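Local coordinates for cellulase IBT99 (Metagenomes, PDB 6WBT), which probably hydrolyses 6-phospho-alpha-glucosides as a family 4 glycoside hydrolase that uses NAD and a manganese ion and binds glucose 6-phosphate, at residues A[136-139]-A[140-144]. Numbering follows the deposited sequence.
Sequences EYAS and KKYWI
A type I beta turn from Ser139 to Tyr142 reverses the chain between helix 114-136 and strand 143-146. It is closed by a hydrogen bond from Tyr142 N to Ser139 O, 3.2 Å long. This bond is bent, with 139° at the hydrogen, and the donor stands well above the carbonyl plane. A second bond runs from Lys141 N to Ser139 OG, also 3.2 Å, and it is much straighter at 169°. The hydroxyl reaches Lys141 N because OG lies anti to the backbone N of Ser139 (chi1 169°), beside the carbonyl carbon. Both bonds end on Ser139, one on its backbone and one on its side chain. An alanine here lacks the hydroxyl, which is likely to leave Lys141 N without this partner and the turn with one bond fewer.

Tyr142 packs back against the start of the turn. Its CB meets the methyl of Ala138 at 4.0 Å. The ring presents its edge to Ser139 O, which lies near the ring plane. The Tyr142 side chain also touches Cys134 of helix 114-136. Lys140 and Lys141 hold the two central positions and both are exposed. Backbone hydrogen bonds pair Ser139 with Ala79 and Trp143 with Ile82, and join the loop to strand 81-84 and the residues just before it. The arrangement is an ST turn combined with a type I beta turn, here in a helix-to-strand connection of the Rossmann-type NAD-binding domain.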
loop_
_atom_site.group_PDB
_atom_site.type_symbol
_atom_site.label_atom_id
_atom_site.label_comp_id
_atom_site.label_asym_id
_atom_site.label_seq_id
_atom_site.Cartn_x
_atom_site.Cartn_y
_atom_site.Cartn_z
ATOM N N GLU A 136 -3.889 -23.490 27.421
ATOM C CA GLU A 136 -3.358 -24.665 28.097
ATOM C C GLU A 136 -4.430 -25.476 28.814
ATOM O O GLU A 136 -4.383 -26.710 28.796
ATOM C CB GLU A 136 -2.279 -24.242 29.103
ATOM C CG GLU A 136 -1.161 -25.256 29.310
ATOM C CD GLU A 136 -0.109 -24.766 30.291
ATOM O OE1 GLU A 136 -0.470 -24.456 31.446
ATOM O OE2 GLU A 136 1.075 -24.680 29.905
ATOM N N TYR A 137 -5.400 -24.810 29.434
ATOM C CA TYR A 137 -6.403 -25.466 30.267
ATOM C C TYR A 137 -7.796 -25.482 29.657
ATOM O O TYR A 137 -8.518 -26.469 29.815
ATOM C CB TYR A 137 -6.470 -24.786 31.641
ATOM C CG TYR A 137 -5.184 -24.861 32.437
ATOM C CD1 TYR A 137 -4.344 -25.962 32.336
ATOM C CD2 TYR A 137 -4.810 -23.827 33.286
ATOM C CE1 TYR A 137 -3.168 -26.033 33.062
ATOM C CE2 TYR A 137 -3.636 -23.889 34.016
ATOM C CZ TYR A 137 -2.820 -24.994 33.899
ATOM O OH TYR A 137 -1.651 -25.058 34.624
ATOM N N ALA A 138 -8.200 -24.421 28.964
ATOM C CA ALA A 138 -9.576 -24.308 28.507
ATOM C C ALA A 138 -9.818 -25.181 27.278
ATOM O O ALA A 138 -8.919 -25.854 26.763
ATOM C CB ALA A 138 -9.925 -22.852 28.216
ATOM N N SER A 139 -11.063 -25.168 26.814
ATOM C CA SER A 139 -11.444 -25.918 25.630
ATOM C C SER A 139 -10.707 -25.394 24.404
ATOM O O SER A 139 -10.285 -24.237 24.342
ATOM C CB SER A 139 -12.955 -25.831 25.407
ATOM O OG SER A 139 -13.310 -26.330 24.129
ATOM N N LYS A 140 -10.555 -26.271 23.411
ATOM C CA LYS A 140 -9.895 -25.888 22.170
ATOM C C LYS A 140 -10.737 -24.937 21.330
ATOM O O LYS A 140 -10.205 -24.327 20.397
ATOM C CB LYS A 140 -9.539 -27.137 21.357
ATOM C CG LYS A 140 -8.160 -27.714 21.670
ATOM C CD LYS A 140 -8.039 -28.155 23.122
ATOM C CE LYS A 140 -6.620 -28.580 23.454
ATOM N NZ LYS A 140 -6.471 -28.928 24.895
ATOM N N LYS A 141 -12.025 -24.794 21.639
ATOM C CA LYS A 141 -12.889 -23.810 20.999
ATOM C C LYS A 141 -13.308 -22.710 21.970
ATOM O O LYS A 141 -14.420 -22.184 21.879
ATOM C CB LYS A 141 -14.124 -24.480 20.398
ATOM C CG LYS A 141 -13.871 -25.221 19.097
ATOM C CD LYS A 141 -15.181 -25.582 18.415
ATOM C CE LYS A 141 -14.950 -26.206 17.049
ATOM N NZ LYS A 141 -16.234 -26.452 16.334
ATOM N N TYR A 142 -12.428 -22.356 22.904
ATOM C CA TYR A 142 -12.756 -21.339 23.889
ATOM C C TYR A 142 -12.890 -19.972 23.225
ATOM O O TYR A 142 -12.454 -19.751 22.092
ATOM C CB TYR A 142 -11.689 -21.286 24.985
ATOM C CG TYR A 142 -10.409 -20.593 24.567
ATOM C CD1 TYR A 142 -9.396 -21.290 23.921
ATOM C CD2 TYR A 142 -10.212 -19.242 24.823
ATOM C CE1 TYR A 142 -8.226 -20.660 23.538
ATOM C CE2 TYR A 142 -9.050 -18.603 24.440
ATOM C CZ TYR A 142 -8.060 -19.316 23.802
ATOM O OH TYR A 142 -6.901 -18.678 23.425
ATOM N N TRP A 143 -13.506 -19.045 23.952
ATOM C CA TRP A 143 -13.617 -17.663 23.508
ATOM C C TRP A 143 -13.436 -16.744 24.703
ATOM O O TRP A 143 -14.052 -16.957 25.751
ATOM C CB TRP A 143 -14.966 -17.389 22.834
ATOM C CG TRP A 143 -15.037 -17.866 21.420
ATOM C CD1 TRP A 143 -15.821 -18.870 20.933
ATOM C CD2 TRP A 143 -14.290 -17.363 20.306
ATOM N NE1 TRP A 143 -15.613 -19.021 19.584
ATOM C CE2 TRP A 143 -14.677 -18.108 19.174
ATOM C CE3 TRP A 143 -13.333 -16.355 20.154
ATOM C CZ2 TRP A 143 -14.139 -17.879 17.911
ATOM C CZ3 TRP A 143 -12.801 -16.129 18.898
ATOM C CH2 TRP A 143 -13.205 -16.887 17.792
ATOM N N ILE A 144 -12.591 -15.734 24.543
ATOM C CA ILE A 144 -12.365 -14.727 25.572
ATOM C C ILE A 144 -12.977 -13.426 25.069
ATOM O O ILE A 144 -12.363 -12.703 24.275
ATOM C CB ILE A 144 -10.877 -14.550 25.893
ATOM C CG1 ILE A 144 -10.270 -15.876 26.338
ATOM C CG2 ILE A 144 -10.701 -13.488 26.970
ATOM C CD1 ILE A 144 -8.803 -15.778 26.651
#